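Local coordinates for alginate biosynthesis protein AlgX (Pseudomonas aeruginosa, PDB 4KNC) that takes part in O-acetylating the exopolysaccharide alginate and protects the polymer from degradation as it crosses the periplasm, at residues F135-E139 / E140-Y144. Sequence-based numbering, arbitrary orientation.
Sequences FDEKE and EHAYY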
loop_
_atom_site.group_PDB
_atom_site.type_symbol
_atom_site.label_atom_id
_atom_site.label_comp_id
_atom_site.label_asym_id
_atom_site.label_seq_id
_atom_site.Cartn_x
_atom_site.Cartn_y
_atom_site.Cartn_z
ATOM N N PHE A 135 -20.333 3.744 9.338
ATOM C CA PHE A 135 -20.473 5.125 8.871
ATOM C C PHE A 135 -21.403 5.937 9.763
ATOM O O PHE A 135 -22.285 5.386 10.430
ATOM C CB PHE A 135 -21.023 5.179 7.448
ATOM C CG PHE A 135 -20.080 4.667 6.396
ATOM C CD1 PHE A 135 -18.850 4.125 6.737
ATOM C CD2 PHE A 135 -20.439 4.722 5.058
ATOM C CE1 PHE A 135 -17.993 3.645 5.757
ATOM C CE2 PHE A 135 -19.592 4.252 4.080
ATOM C CZ PHE A 135 -18.366 3.712 4.423
ATOM N N ASP A 136 -21.211 7.251 9.748
ATOM C CA ASP A 136 -22.034 8.172 10.519
ATOM C C ASP A 136 -22.152 7.707 11.968
ATOM O O ASP A 136 -23.228 7.731 12.549
ATOM C CB ASP A 136 -23.430 8.279 9.889
ATOM C CG ASP A 136 -24.078 9.613 10.161
ATOM O OD1 ASP A 136 -23.493 10.379 10.952
ATOM O OD2 ASP A 136 -25.148 9.903 9.586
ATOM N N GLU A 137 -21.043 7.255 12.534
ATOM C CA GLU A 137 -21.065 6.571 13.821
ATOM C C GLU A 137 -21.477 7.504 14.950
ATOM O O GLU A 137 -21.294 8.724 14.869
ATOM C CB GLU A 137 -19.673 6.020 14.142
ATOM C CG GLU A 137 -18.700 7.128 14.587
ATOM C CD GLU A 137 -17.346 6.603 15.038
ATOM O OE1 GLU A 137 -17.038 5.405 14.820
ATOM O OE2 GLU A 137 -16.587 7.402 15.616
ATOM N N LYS A 138 -22.027 6.917 16.009
ATOM C CA LYS A 138 -22.085 7.581 17.310
ATOM C C LYS A 138 -21.458 6.663 18.351
ATOM O O LYS A 138 -22.062 5.681 18.786
ATOM C CB LYS A 138 -23.517 7.958 17.687
ATOM C CG LYS A 138 -24.104 9.044 16.796
ATOM N N GLU A 139 -20.223 6.978 18.716
ATOM C CA GLU A 139 -19.415 6.131 19.578
ATOM C C GLU A 139 -18.742 7.021 20.585
ATOM O O GLU A 139 -18.450 8.170 20.285
ATOM C CB GLU A 139 -18.322 5.448 18.761
ATOM C CG GLU A 139 -18.842 4.433 17.763
ATOM C CD GLU A 139 -19.332 3.162 18.430
ATOM O OE1 GLU A 139 -18.925 2.891 19.580
ATOM O OE2 GLU A 139 -20.118 2.432 17.793
ATOM N N GLU A 140 -18.460 6.493 21.769
ATOM C CA GLU A 140 -17.740 7.271 22.767
ATOM C C GLU A 140 -16.270 7.411 22.401
ATOM O O GLU A 140 -15.679 8.470 22.575
ATOM C CB GLU A 140 -17.890 6.640 24.138
ATOM C CG GLU A 140 -19.272 6.832 24.692
ATOM C CD GLU A 140 -19.557 8.277 25.067
ATOM O OE1 GLU A 140 -18.645 8.945 25.604
ATOM O OE2 GLU A 140 -20.695 8.743 24.825
ATOM N N HIS A 141 -15.690 6.330 21.905
ATOM C CA HIS A 141 -14.325 6.349 21.398
ATOM C C HIS A 141 -14.336 6.544 19.885
ATOM O O HIS A 141 -14.552 5.594 19.134
ATOM C CB HIS A 141 -13.605 5.052 21.757
ATOM C CG HIS A 141 -13.440 4.845 23.230
ATOM N ND1 HIS A 141 -13.930 3.736 23.888
ATOM C CD2 HIS A 141 -12.839 5.607 24.174
ATOM C CE1 HIS A 141 -13.635 3.823 25.171
ATOM N NE2 HIS A 141 -12.971 4.948 25.371
ATOM N N ALA A 142 -14.113 7.781 19.453
ATOM C CA ALA A 142 -14.187 8.141 18.041
ATOM C C ALA A 142 -13.298 7.251 17.170
ATOM O O ALA A 142 -12.173 6.917 17.554
ATOM C CB ALA A 142 -13.798 9.602 17.865
ATOM N N TYR A 143 -13.804 6.876 15.998
ATOM C CA TYR A 143 -13.054 6.032 15.060
ATOM C C TYR A 143 -11.706 6.695 14.702
ATOM O O TYR A 143 -10.647 6.053 14.760
ATOM C CB TYR A 143 -13.913 5.802 13.816
ATOM C CG TYR A 143 -13.371 4.878 12.741
ATOM C CD1 TYR A 143 -12.411 5.318 11.839
ATOM C CD2 TYR A 143 -13.890 3.589 12.571
ATOM C CE1 TYR A 143 -11.930 4.488 10.840
ATOM C CE2 TYR A 143 -13.424 2.759 11.564
ATOM C CZ TYR A 143 -12.433 3.214 10.702
ATOM O OH TYR A 143 -11.941 2.402 9.692
ATOM N N TYR A 144 -11.754 7.986 14.378
ATOM C CA TYR A 144 -10.562 8.759 13.974
ATOM C C TYR A 144 -10.034 9.716 15.035
ATOM O O TYR A 144 -10.799 10.216 15.860
ATOM C CB TYR A 144 -10.870 9.580 12.722
ATOM C CG TYR A 144 -10.678 8.814 11.430
ATOM C CD1 TYR A 144 -9.397 8.554 10.948
ATOM C CD2 TYR A 144 -11.773 8.351 10.690
ATOM C CE1 TYR A 144 -9.200 7.855 9.771
ATOM C CE2 TYR A 144 -11.587 7.647 9.499
ATOM C CZ TYR A 144 -10.292 7.401 9.052
ATOM O OH TYR A 144 -10.065 6.711 7.887
HETATM O O HOH W 1 -16.709 3.477 21.414
#
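Two N-H groups converge on Glu137 OE2. The backbone N of Tyr143 donates to it over 2.9 Å, nearly straight at 165° and onto the syn lone pair, on the side facing OE1, and the side-chain amide of Asn93 supplies the second bond. The other oxygen, OE1, forms a salt bridge with Arg158, whose guanidinium also bonds the carbonyl oxygen of His141, tying both arms of the loop to helix 153-169. With both oxygens engaged the carboxylate can hardly turn, and the nearby arginine would be expected to favour its charged form. Glu137 reaches across the loop by setting CG between its own backbone N and carbonyl carbon (chi1 75°) and running extended from there. Its carboxylate then lies against the far arm, with Glu137 OE2 3.5 Å from Ala142 CA and Glu137 OE1 3.3 Å from Tyr143 CB. The Tyr143 ring is directed away from this grip, because its CG stands anti to the backbone N; carboxylate and ring planes are 69° apart, and the phenol OH bonds to Ser159. Nearer the bend, a water joins the two arms, donating to Glu139 OE1 at 2.9 Å and accepting from His141 N at 3.1 Å. The bent side chain of Glu139 brings OE1 to this water. The His141 ring stacks on that of His154. The whole is an irregular surface loop between helices 107-123 and 153-169, in which a glutamate carboxylate accepts the backbone N-H of a residue six positions further on. It belongs to the SGNH hydrolase-like domain, and the side chain of Tyr143 lies about 9 Å from that of His150, the probable proton acceptor of the presumed Ser243-His150-Asp148 catalytic triad.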